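Side-chain contacts in putative transcriptional regulator (MarR/EmrR family) (PDB 3NRV), which probably binds DNA as a dimeric transcription factor of the MarR/EmrR family, with a winged helix-turn-helix fold: residues H12-A15 with Q16-L20; F126-A129 with E130-Q133; G65-K68 with A69-S72; S56-K59 with I60-L64; N22-M25 with L26-T30. All coordinates share one frame; numbering follows the deposited sequence.

Contact 1. Residues H12-A15 with Q16-L20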
loop_
_atom_site.group_PDB
_atom_site.type_symbol
_atom_site.label_atom_id
_atom_site.label_comp_id
_atom_site.label_asym_id
_atom_site.label_seq_id
_atom_site.Cartn_x
_atom_site.Cartn_y
_atom_site.Cartn_z
ATOM N N HIS C 12 -3.254 -7.199 -16.541
ATOM C CA HIS C 12 -2.988 -7.938 -15.308
ATOM C C HIS C 12 -3.385 -7.041 -14.123
ATOM O O HIS C 12 -2.659 -6.102 -13.771
ATOM C CB HIS C 12 -1.501 -8.296 -15.247
ATOM C CG HIS C 12 -1.157 -9.334 -14.227
ATOM N ND1 HIS C 12 -1.353 -9.148 -12.875
ATOM C CD2 HIS C 12 -0.583 -10.555 -14.357
ATOM C CE1 HIS C 12 -0.937 -10.217 -12.218
ATOM N NE2 HIS C 12 -0.463 -11.085 -13.093
ATOM N N ALA C 13 -4.545 -7.322 -13.530
ATOM C CA ALA C 13 -5.121 -6.456 -12.512
ATOM C C ALA C 13 -4.206 -6.318 -11.306
ATOM O O ALA C 13 -3.964 -5.207 -10.832
ATOM C CB ALA C 13 -6.486 -6.955 -12.078
ATOM N N THR C 14 -3.721 -7.446 -10.804
ATOM C CA THR C 14 -2.807 -7.427 -9.672
ATOM C C THR C 14 -1.576 -6.559 -9.966
ATOM O O THR C 14 -1.214 -5.695 -9.169
ATOM C CB THR C 14 -2.388 -8.853 -9.277
ATOM O OG1 THR C 14 -3.539 -9.549 -8.790
ATOM C CG2 THR C 14 -1.336 -8.815 -8.190
ATOM N N ALA C 15 -0.963 -6.772 -11.126
ATOM C CA ALA C 15 0.245 -6.034 -11.500
ATOM C C ALA C 15 -0.044 -4.549 -11.626
ATOM O O ALA C 15 0.701 -3.726 -11.109
ATOM C CB ALA C 15 0.828 -6.568 -12.810
ATOM N N GLN C 16 -1.115 -4.206 -12.331
ATOM C CA GLN C 16 -1.471 -2.808 -12.498
ATOM C C GLN C 16 -1.720 -2.139 -11.141
ATOM O O GLN C 16 -1.254 -1.022 -10.887
ATOM C CB GLN C 16 -2.731 -2.659 -13.361
ATOM C CG GLN C 16 -2.512 -2.908 -14.840
ATOM C CD GLN C 16 -1.286 -2.197 -15.370
ATOM O OE1 GLN C 16 -1.076 -1.004 -15.122
ATOM N NE2 GLN C 16 -0.467 -2.930 -16.112
ATOM N N ILE C 17 -2.475 -2.819 -10.284
ATOM C CA ILE C 17 -2.846 -2.245 -9.001
ATOM C C ILE C 17 -1.611 -2.102 -8.111
ATOM O O ILE C 17 -1.461 -1.104 -7.402
ATOM C CB ILE C 17 -3.913 -3.078 -8.303
ATOM C CG1 ILE C 17 -5.273 -2.799 -8.966
ATOM C CG2 ILE C 17 -3.972 -2.747 -6.809
ATOM C CD1 ILE C 17 -6.321 -3.805 -8.613
ATOM N N ASN C 18 -0.721 -3.092 -8.166
ATOM C CA ASN C 18 0.501 -3.028 -7.369
ATOM C C ASN C 18 1.477 -1.950 -7.811
ATOM O O ASN C 18 2.074 -1.276 -6.977
ATOM C CB ASN C 18 1.152 -4.407 -7.229
ATOM C CG ASN C 18 0.676 -5.127 -5.991
ATOM O OD1 ASN C 18 1.301 -5.044 -4.930
ATOM N ND2 ASN C 18 -0.462 -5.789 -6.096
HETATM N N MSE C 19 1.613 -1.737 -9.112
HETATM C CA MSE C 19 2.528 -0.694 -9.568
HETATM C C MSE C 19 1.968 0.686 -9.285
HETATM O O MSE C 19 2.703 1.614 -8.967
HETATM C CB MSE C 19 2.808 -0.867 -11.048
HETATM C CG MSE C 19 3.618 -2.108 -11.306
HETATM SE SE MSE C 19 4.331 -2.041 -13.088
HETATM C CE MSE C 19 2.705 -2.579 -14.053
ATOM N N LEU C 20 0.652 0.814 -9.426
ATOM C CA LEU C 20 -0.030 2.047 -9.065
ATOM C C LEU C 20 0.189 2.329 -7.584
ATOM O O LEU C 20 0.689 3.377 -7.210
ATOM C CB LEU C 20 -1.533 1.911 -9.325
ATOM C CG LEU C 20 -2.435 3.021 -8.786
ATOM C CD1 LEU C 20 -2.075 4.394 -9.384
ATOM C CD2 LEU C 20 -3.899 2.672 -9.069
#
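T14 O is gripped twice by N18. The backbone N of N18 reaches it at 2.8 Å in the usual helical way, and N18 ND2 adds a second bond to T14 O of 3.2 Å. The amide donor stands above the carbonyl plane, 37° out of it, while the oxygen lies almost in the plane of the N18 amide, so the N-H is well aimed although no lone pair faces it. The T14 and N18 side chains run side by side and point the same way: with T14 CG2 anti to the backbone N, the methyl lies beside the amide, CG2 to ND2 being 3.8 Å. On the other branch, T14 OG1 is bound by E119 of the second subunit, and N18 OD1 holds a glycerol, probably from the crystallisation liquor. Two residues before T14, H12 is the N-cap of helix 13-36. With its CG anti to the backbone N (chi1 -165°), ND1 reaches A15 N and accepts from it at 3.0 Å, the donor tilted 30° from the ring plane. H12 O then takes Q16 N at 2.8 Å, whereas the Q16 side chain folds at chi2 and spans two partners, NE2 bonding I9 O and OE1 bonding R142 of the second subunit. M19 lays its CG 3.3 Å from A15 O. Because ND1 accepts a backbone proton and NE2 makes a weak bond to S112 O of the second subunit, the H12 imidazole is probably protonated on NE2; one nitrogen caps the helix while the other meets the subunit that T14 and Q16 also reach.

Contact 2. Residues F126-A129 with E130-Q133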
loop_
_atom_site.group_PDB
_atom_site.type_symbol
_atom_site.label_atom_id
_atom_site.label_comp_id
_atom_site.label_asym_id
_atom_site.label_seq_id
_atom_site.Cartn_x
_atom_site.Cartn_y
_atom_site.Cartn_z
ATOM N N PHE C 126 -11.097 12.849 -13.075
ATOM C CA PHE C 126 -12.241 11.939 -13.055
ATOM C C PHE C 126 -13.535 12.734 -13.062
ATOM O O PHE C 126 -13.675 13.689 -12.310
ATOM C CB PHE C 126 -12.234 11.071 -11.788
ATOM C CG PHE C 126 -11.321 9.860 -11.857
ATOM C CD1 PHE C 126 -9.954 10.001 -12.028
ATOM C CD2 PHE C 126 -11.843 8.584 -11.695
ATOM C CE1 PHE C 126 -9.125 8.881 -12.067
ATOM C CE2 PHE C 126 -11.021 7.458 -11.737
ATOM C CZ PHE C 126 -9.665 7.607 -11.924
ATOM N N GLU C 127 -14.489 12.319 -13.885
ATOM C CA GLU C 127 -15.858 12.816 -13.752
ATOM C C GLU C 127 -16.498 12.143 -12.544
ATOM O O GLU C 127 -16.045 11.071 -12.107
ATOM C CB GLU C 127 -16.663 12.483 -15.006
ATOM C CG GLU C 127 -16.020 12.963 -16.286
ATOM C CD GLU C 127 -16.892 12.706 -17.496
ATOM O OE1 GLU C 127 -16.391 12.119 -18.480
ATOM O OE2 GLU C 127 -18.083 13.085 -17.452
ATOM N N GLU C 128 -17.558 12.748 -12.017
ATOM C CA GLU C 128 -18.225 12.218 -10.830
ATOM C C GLU C 128 -18.612 10.742 -10.950
ATOM O O GLU C 128 -18.390 9.967 -10.025
ATOM C CB GLU C 128 -19.431 13.074 -10.442
ATOM C CG GLU C 128 -19.034 14.442 -9.900
ATOM C CD GLU C 128 -18.065 14.334 -8.733
ATOM O OE1 GLU C 128 -18.418 13.669 -7.734
ATOM O OE2 GLU C 128 -16.950 14.901 -8.817
ATOM N N ALA C 129 -19.172 10.353 -12.089
ATOM C CA ALA C 129 -19.576 8.967 -12.297
ATOM C C ALA C 129 -18.374 8.017 -12.403
ATOM O O ALA C 129 -18.491 6.825 -12.118
ATOM C CB ALA C 129 -20.456 8.851 -13.537
ATOM N N GLU C 130 -17.232 8.538 -12.837
ATOM C CA GLU C 130 -16.024 7.718 -12.929
ATOM C C GLU C 130 -15.514 7.431 -11.531
ATOM O O GLU C 130 -15.097 6.317 -11.235
ATOM C CB GLU C 130 -14.951 8.418 -13.760
ATOM C CG GLU C 130 -15.238 8.336 -15.252
ATOM C CD GLU C 130 -14.233 9.103 -16.081
ATOM O OE1 GLU C 130 -13.874 10.242 -15.699
ATOM O OE2 GLU C 130 -13.803 8.558 -17.115
ATOM N N LYS C 131 -15.557 8.441 -10.664
ATOM C CA LYS C 131 -15.222 8.225 -9.259
ATOM C C LYS C 131 -16.142 7.173 -8.659
ATOM O O LYS C 131 -15.669 6.241 -8.004
ATOM C CB LYS C 131 -15.304 9.517 -8.447
ATOM C CG LYS C 131 -14.347 10.607 -8.892
ATOM C CD LYS C 131 -14.555 11.858 -8.026
ATOM C CE LYS C 131 -14.067 13.120 -8.708
ATOM N NZ LYS C 131 -14.338 14.329 -7.878
ATOM N N ASP C 132 -17.459 7.311 -8.865
ATOM C CA ASP C 132 -18.391 6.301 -8.320
ATOM C C ASP C 132 -18.086 4.902 -8.859
ATOM O O ASP C 132 -18.055 3.913 -8.108
ATOM C CB ASP C 132 -19.858 6.656 -8.617
ATOM C CG ASP C 132 -20.378 7.795 -7.744
ATOM O OD1 ASP C 132 -19.762 8.108 -6.703
ATOM O OD2 ASP C 132 -21.417 8.385 -8.105
ATOM N N GLN C 133 -17.865 4.824 -10.167
ATOM C CA GLN C 133 -17.519 3.562 -10.800
ATOM C C GLN C 133 -16.236 2.963 -10.194
ATOM O O GLN C 133 -16.143 1.751 -9.997
ATOM C CB GLN C 133 -17.331 3.764 -12.300
ATOM C CG GLN C 133 -16.912 2.519 -13.055
ATOM C CD GLN C 133 -17.993 1.466 -13.107
ATOM O OE1 GLN C 133 -18.209 0.722 -12.144
ATOM N NE2 GLN C 133 -18.672 1.381 -14.240
HETATM O O HOH W 1 -18.576 10.671 -6.658
#
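E130 turns its side chain back to E127, the N-cap of helix 128-146, the last helix of this MarR-type fold, and makes one half of a capping box. E130 OE1 accepts from E127 N at 2.8 Å, through its anti lone pair and along a nearly straight bond (170°). Separately, the backbone E127 O accepts from E130 N, but that bond is weak. The two carboxylates are turned 69° against each other, and E127 OE1 stays 4.2 Å from E130 OE1, a closeness of like charges that the helix dipole may ease. The F126 side chain crosses E130 at about a right angle. Its ring has the backbone N of K131 at its edge, and its CD2 lies 3.7 Å from E130 CB. K140 of the second subunit makes a cation-pi contact with this ring. K131 extends past F126, its CG 3.6 Å from F126 CB, to reach E128, whose chain bends at chi2 to meet it. A water lies within hydrogen-bonding distance of E128 OE1 and D132 OD1, and D132 OD1 also forms a salt bridge with R11 of the second subunit. On the other carboxylate oxygen, E128 OE2 receives K131 NZ at 2.8 Å on its syn side, 23° out of the carboxylate plane.

Contact 3. Residues G65-K68 with A69-S72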
loop_
_atom_site.group_PDB
_atom_site.type_symbol
_atom_site.label_atom_id
_atom_site.label_comp_id
_atom_site.label_asym_id
_atom_site.label_seq_id
_atom_site.Cartn_x
_atom_site.Cartn_y
_atom_site.Cartn_z
ATOM N N GLY C 65 -4.692 -3.775 5.417
ATOM C CA GLY C 65 -4.096 -4.848 4.639
ATOM C C GLY C 65 -2.618 -5.098 4.903
ATOM O O GLY C 65 -2.008 -5.970 4.270
ATOM N N LEU C 66 -2.015 -4.323 5.801
ATOM C CA LEU C 66 -0.646 -4.620 6.211
ATOM C C LEU C 66 -0.736 -5.700 7.256
ATOM O O LEU C 66 -1.655 -5.677 8.066
ATOM C CB LEU C 66 0.036 -3.392 6.815
ATOM C CG LEU C 66 0.459 -2.276 5.862
ATOM C CD1 LEU C 66 0.909 -1.051 6.642
ATOM C CD2 LEU C 66 1.558 -2.762 4.936
ATOM N N ASP C 67 0.216 -6.631 7.261
ATOM C CA ASP C 67 0.196 -7.688 8.262
ATOM C C ASP C 67 0.423 -7.165 9.669
ATOM O O ASP C 67 0.842 -6.034 9.859
ATOM C CB ASP C 67 1.107 -8.885 7.907
ATOM C CG ASP C 67 2.609 -8.587 8.013
ATOM O OD1 ASP C 67 3.049 -7.712 8.795
ATOM O OD2 ASP C 67 3.370 -9.297 7.313
ATOM N N LYS C 68 0.127 -8.003 10.650
ATOM C CA LYS C 68 0.164 -7.602 12.039
ATOM C C LYS C 68 1.547 -7.186 12.504
ATOM O O LYS C 68 1.676 -6.318 13.365
ATOM C CB LYS C 68 -0.355 -8.733 12.923
ATOM C CG LYS C 68 -1.851 -8.893 12.871
ATOM C CD LYS C 68 -2.362 -9.469 14.170
ATOM C CE LYS C 68 -3.111 -10.761 13.925
ATOM N NZ LYS C 68 -3.690 -11.278 15.198
ATOM N N ALA C 69 2.575 -7.823 11.947
ATOM C CA ALA C 69 3.952 -7.531 12.334
ATOM C C ALA C 69 4.300 -6.103 11.908
ATOM O O ALA C 69 4.929 -5.350 12.657
ATOM C CB ALA C 69 4.922 -8.552 11.696
ATOM N N ALA C 70 3.883 -5.735 10.699
ATOM C CA ALA C 70 4.104 -4.388 10.183
ATOM C C ALA C 70 3.376 -3.326 11.028
ATOM O O ALA C 70 3.946 -2.283 11.345
ATOM C CB ALA C 70 3.666 -4.300 8.712
ATOM N N VAL C 71 2.126 -3.599 11.386
ATOM C CA VAL C 71 1.343 -2.652 12.193
ATOM C C VAL C 71 1.960 -2.517 13.565
ATOM O O VAL C 71 2.126 -1.421 14.085
ATOM C CB VAL C 71 -0.133 -3.110 12.323
ATOM C CG1 VAL C 71 -0.894 -2.229 13.335
ATOM C CG2 VAL C 71 -0.822 -3.087 10.947
ATOM N N SER C 72 2.305 -3.653 14.158
ATOM C CA SER C 72 2.913 -3.648 15.480
ATOM C C SER C 72 4.213 -2.841 15.501
ATOM O O SER C 72 4.423 -2.037 16.390
ATOM C CB SER C 72 3.146 -5.094 15.978
ATOM O OG SER C 72 3.702 -5.086 17.286
#
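D67 O and K68 O receive the backbone N-H groups of V71 and S72, the first regular bonds of helix 68-80, after a turn in which the chain leaves helix 57-64 at G65. G65 has positive phi (83°), a conformation in which a CB would press on the carbonyl O of the preceding residue, and L66 and D67 are extended before the new helix starts. The D67 O to V71 N bond, 3.1 Å long, lies in the carbonyl plane. D67 is the N-cap. Its chi1 of 71° puts CG between the backbone N and the carbonyl carbon, the crowded position, and this swings the carboxylate over the open end of the helix. There D67 OD1 accepts from A70 N at 2.9 Å, the N-H coming nearly along the C-O axis of the carboxylate. The same oxygen sits 3.5 Å from A70 CB and 3.6 Å from A69 CB. Negative charge at this end should be favoured by the helix dipole. Behind the cap, L66 CB packs at 4.2 Å against A70 CB and equally against V71 CG2. V71 continues inward onto V57, I60 and S61 of helix 57-64, to which L66 O is also tied by S61 OG. L66 touches T41 and R44 of helix 40-51, while L66 and A70 touch N22 and G65 of the second subunit. Residues 65-72 thus make the turn of the helix-turn-helix and the start of helix 68-80, the position of the recognition helix in MarR-family folds, in contact with helices 57-64 and 40-51 and with the dimer partner.

Contact 4. Residues S56-K59 with I60-L64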
loop_
_atom_site.group_PDB
_atom_site.type_symbol
_atom_site.label_atom_id
_atom_site.label_comp_id
_atom_site.label_asym_id
_atom_site.label_seq_id
_atom_site.Cartn_x
_atom_site.Cartn_y
_atom_site.Cartn_z
ATOM N N SER C 56 -7.411 -2.264 17.917
ATOM C CA SER C 56 -6.351 -3.196 18.266
ATOM C C SER C 56 -5.425 -3.280 17.069
ATOM O O SER C 56 -5.752 -2.778 15.993
ATOM C CB SER C 56 -6.953 -4.583 18.492
ATOM O OG SER C 56 -7.685 -4.948 17.334
ATOM N N VAL C 57 -4.286 -3.945 17.233
ATOM C CA VAL C 57 -3.414 -4.208 16.098
ATOM C C VAL C 57 -4.161 -5.008 15.045
ATOM O O VAL C 57 -4.018 -4.754 13.842
ATOM C CB VAL C 57 -2.123 -4.930 16.546
ATOM C CG1 VAL C 57 -1.340 -5.439 15.362
ATOM C CG2 VAL C 57 -1.279 -3.988 17.390
ATOM N N GLN C 58 -4.970 -5.977 15.485
ATOM C CA GLN C 58 -5.784 -6.756 14.547
ATOM C C GLN C 58 -6.694 -5.863 13.690
ATOM O O GLN C 58 -6.760 -6.000 12.474
ATOM C CB GLN C 58 -6.669 -7.765 15.290
ATOM C CG GLN C 58 -7.520 -8.626 14.361
ATOM C CD GLN C 58 -6.684 -9.559 13.506
ATOM O OE1 GLN C 58 -6.607 -9.410 12.280
ATOM N NE2 GLN C 58 -6.048 -10.529 14.148
ATOM N N LYS C 59 -7.429 -4.972 14.338
ATOM C CA LYS C 59 -8.344 -4.106 13.596
ATOM C C LYS C 59 -7.607 -3.188 12.600
ATOM O O LYS C 59 -8.072 -2.986 11.475
ATOM C CB LYS C 59 -9.230 -3.290 14.546
ATOM C CG LYS C 59 -10.212 -2.386 13.808
ATOM C CD LYS C 59 -11.214 -1.739 14.760
ATOM C CE LYS C 59 -12.226 -0.890 14.003
ATOM N NZ LYS C 59 -13.358 -0.484 14.901
ATOM N N ILE C 60 -6.452 -2.654 13.003
ATOM C CA ILE C 60 -5.688 -1.779 12.104
ATOM C C ILE C 60 -5.202 -2.584 10.889
ATOM O O ILE C 60 -5.306 -2.139 9.742
ATOM C CB ILE C 60 -4.509 -1.085 12.849
ATOM C CG1 ILE C 60 -5.034 -0.178 13.970
ATOM C CG2 ILE C 60 -3.630 -0.286 11.890
ATOM C CD1 ILE C 60 -3.971 0.143 15.020
ATOM N N SER C 61 -4.709 -3.794 11.140
ATOM C CA SER C 61 -4.274 -4.679 10.059
ATOM C C SER C 61 -5.414 -5.040 9.104
ATOM O O SER C 61 -5.244 -5.045 7.878
ATOM C CB SER C 61 -3.636 -5.957 10.650
ATOM O OG SER C 61 -3.297 -6.880 9.635
ATOM N N ASP C 62 -6.577 -5.340 9.668
ATOM C CA ASP C 62 -7.736 -5.703 8.864
ATOM C C ASP C 62 -8.101 -4.549 7.943
ATOM O O ASP C 62 -8.416 -4.757 6.766
ATOM C CB ASP C 62 -8.936 -6.040 9.750
ATOM C CG ASP C 62 -8.781 -7.373 10.458
ATOM O OD1 ASP C 62 -7.877 -8.150 10.077
ATOM O OD2 ASP C 62 -9.568 -7.642 11.397
ATOM N N ILE C 63 -8.052 -3.335 8.484
ATOM C CA ILE C 63 -8.400 -2.148 7.711
ATOM C C ILE C 63 -7.385 -1.819 6.620
ATOM O O ILE C 63 -7.770 -1.510 5.489
ATOM C CB ILE C 63 -8.628 -0.921 8.622
ATOM C CG1 ILE C 63 -9.868 -1.148 9.498
ATOM C CG2 ILE C 63 -8.779 0.335 7.787
ATOM C CD1 ILE C 63 -10.032 -0.142 10.654
ATOM N N LEU C 64 -6.097 -1.892 6.946
ATOM C CA LEU C 64 -5.066 -1.432 6.021
ATOM C C LEU C 64 -4.581 -2.503 5.033
ATOM O O LEU C 64 -4.073 -2.170 3.961
ATOM C CB LEU C 64 -3.861 -0.866 6.791
ATOM C CG LEU C 64 -4.136 0.373 7.657
ATOM C CD1 LEU C 64 -2.835 0.829 8.351
ATOM C CD2 LEU C 64 -4.726 1.511 6.823
#
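I60 opens the second half of helix 57-64, the helix that precedes the turn in the winged helix-turn-helix of the MarR fold. Its backbone N bonds to S56 O at 3.1 Å, and CG1, placed beside the backbone N by a chi1 of -62°, lies 3.4 Å from that same oxygen; the side chain goes on to L49 of helix 40-51 and V71 of helix 68-80. S56 itself is the N-cap, its OG accepting from K59 N at 3.0 Å. S61 follows, bonded through its backbone N to V57 O. Its OG is anti to the backbone N and is spent on L66 O in the turn beyond, while CB stays near V57 O. D62 is on the exposed side, one turn on from Q58. The D62 backbone N is held by Q58 O at 2.9 Å; D62 O takes K23 of the second subunit. I63 comes next, its N bonded to K59 O and its side chain leaning on V48 of helix 40-51. L64 ends the helix against I45 and V48, with its backbone N on I60 O. The K59 chain runs out fully extended, and its NZ is bonded to S53 O. Along the way its aliphatic part passes I63, CG standing 3.9 Å from I63 CD1.

Contact 5. Residues N22-M25 with L26-T30. With SO4 (sulfate ion), chain E.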
loop_
_atom_site.group_PDB
_atom_site.type_symbol
_atom_site.label_atom_id
_atom_site.label_comp_id
_atom_site.label_asym_id
_atom_site.label_seq_id
_atom_site.Cartn_x
_atom_site.Cartn_y
_atom_site.Cartn_z
ATOM N N ASN C 22 2.264 0.983 -5.334
ATOM C CA ASN C 22 3.660 1.187 -4.946
ATOM C C ASN C 22 4.218 2.566 -5.309
ATOM O O ASN C 22 4.879 3.220 -4.495
ATOM C CB ASN C 22 4.541 0.074 -5.505
ATOM C CG ASN C 22 4.307 -1.238 -4.808
ATOM O OD1 ASN C 22 3.997 -1.266 -3.618
ATOM N ND2 ASN C 22 4.457 -2.345 -5.539
ATOM N N LYS C 23 3.939 3.036 -6.511
ATOM C CA LYS C 23 4.457 4.339 -6.887
ATOM C C LYS C 23 3.787 5.469 -6.093
ATOM O O LYS C 23 4.444 6.419 -5.673
ATOM C CB LYS C 23 4.320 4.569 -8.386
ATOM C CG LYS C 23 4.976 5.864 -8.849
ATOM C CD LYS C 23 5.154 5.867 -10.359
ATOM C CE LYS C 23 5.974 7.059 -10.825
ATOM N NZ LYS C 23 6.157 6.980 -12.295
ATOM N N LEU C 24 2.476 5.362 -5.892
ATOM C CA LEU C 24 1.755 6.335 -5.082
ATOM C C LEU C 24 2.324 6.345 -3.659
ATOM O O LEU C 24 2.615 7.405 -3.106
ATOM C CB LEU C 24 0.257 6.004 -5.094
ATOM C CG LEU C 24 -0.708 6.886 -4.297
ATOM C CD1 LEU C 24 -0.602 8.315 -4.725
ATOM C CD2 LEU C 24 -2.139 6.363 -4.463
HETATM N N MSE C 25 2.521 5.162 -3.083
HETATM C CA MSE C 25 3.076 5.070 -1.742
HETATM C C MSE C 25 4.497 5.614 -1.645
HETATM O O MSE C 25 4.820 6.336 -0.701
HETATM C CB MSE C 25 2.993 3.637 -1.202
HETATM C CG MSE C 25 1.566 3.268 -0.723
HETATM SE SE MSE C 25 1.483 1.549 0.180
HETATM C CE MSE C 25 1.823 0.409 -1.350
ATOM N N LEU C 26 5.357 5.282 -2.612
ATOM C CA LEU C 26 6.716 5.838 -2.603
ATOM C C LEU C 26 6.697 7.360 -2.641
ATOM O O LEU C 26 7.417 8.002 -1.880
ATOM C CB LEU C 26 7.559 5.311 -3.782
ATOM C CG LEU C 26 7.939 3.837 -3.677
ATOM C CD1 LEU C 26 8.519 3.331 -5.008
ATOM C CD2 LEU C 26 8.909 3.627 -2.512
ATOM N N LYS C 27 5.889 7.945 -3.525
ATOM C CA LYS C 27 5.820 9.406 -3.597
ATOM C C LYS C 27 5.284 9.978 -2.292
ATOM O O LYS C 27 5.728 11.024 -1.825
ATOM C CB LYS C 27 4.951 9.864 -4.775
ATOM C CG LYS C 27 5.561 9.511 -6.142
ATOM C CD LYS C 27 4.911 10.285 -7.274
ATOM C CE LYS C 27 5.822 10.293 -8.503
ATOM N NZ LYS C 27 5.273 11.210 -9.522
ATOM N N SER C 28 4.308 9.286 -1.708
ATOM C CA SER C 28 3.718 9.739 -0.457
ATOM C C SER C 28 4.707 9.603 0.703
ATOM O O SER C 28 4.726 10.425 1.612
ATOM C CB SER C 28 2.413 8.999 -0.164
ATOM O OG SER C 28 1.437 9.293 -1.154
ATOM N N SER C 29 5.539 8.576 0.661
ATOM C CA SER C 29 6.568 8.414 1.666
ATOM C C SER C 29 7.419 9.692 1.695
ATOM O O SER C 29 7.628 10.292 2.752
ATOM C CB SER C 29 7.427 7.192 1.357
ATOM O OG SER C 29 8.457 7.021 2.327
ATOM N N THR C 30 7.863 10.136 0.525
ATOM C CA THR C 30 8.665 11.352 0.440
ATOM C C THR C 30 7.867 12.547 0.932
ATOM O O THR C 30 8.364 13.342 1.720
ATOM C CB THR C 30 9.107 11.643 -1.003
ATOM O OG1 THR C 30 9.964 10.599 -1.452
ATOM C CG2 THR C 30 9.881 12.965 -1.073
HETATM S S SO4 E . 9.838 7.280 -12.125
HETATM O O1 SO4 E . 9.559 6.933 -10.736
HETATM O O2 SO4 E . 10.157 6.073 -12.885
HETATM O O3 SO4 E . 8.683 7.963 -12.706
HETATM O O4 SO4 E . 10.977 8.192 -12.156
HETATM O O HOH W 2 6.855 10.218 -11.696
#
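The middle of helix 13-36, part of the dimer interface of this MarR-type protein, carries a pair of lysines one turn apart, K23 and K27, beside a sulfate probably from the crystallisation liquor. Both chains run out extended, and their aliphatic ends pass each other at 4.0 Å, CE to CE. K23 NZ bonds sulfate O3 at 2.7 Å and K27 NZ bonds a water at 2.9 Å; that water donates to O3, so the anion meets K23 directly and K27 through it. Each lysine also has a partner in the second subunit: K23 a salt bridge to D146, K27 the carbonyl of V145. The sulfate and that D146 probably balance the two charges, K23 NZ and K27 NZ being 5.1 Å apart. S28 turns its OG back beside its own backbone N (chi1 -64°), where it donates to L24 O at 3.0 Å from above the carbonyl plane, 41° out of it. L24 O thus takes two donors, as S28 N reaches it at 2.9 Å, while S28 OG also meets R118. L26, its CG close to N22 O, packs on I63 of the second subunit. A serine bonded back to the carbonyl four residues earlier is a familiar intrahelical arrangement.

Contacts 1 and 5 adjoin on helix 13-36 and are largely buried and in reach of the second subunit, whereas contact 2, at the start of helix 128-146, is a surface contact dominated by charge. Contacts 3 and 4 are partly buried and touch through L66 O and S61 OG, joining helices 57-64 and 68-80 of the helix-turn-helix. Contacts 1, 3 and 4 share N-terminal side-chain capping, by histidine, aspartate and serine respectively. Contact 2 uses a glutamate turned back to the N-cap backbone instead, and contact 5, in mid-helix, relies on a serine-carbonyl bond and paired lysines. All five reach the second subunit, contacts 2 and 3 lying farthest apart, about 31 Å between centres.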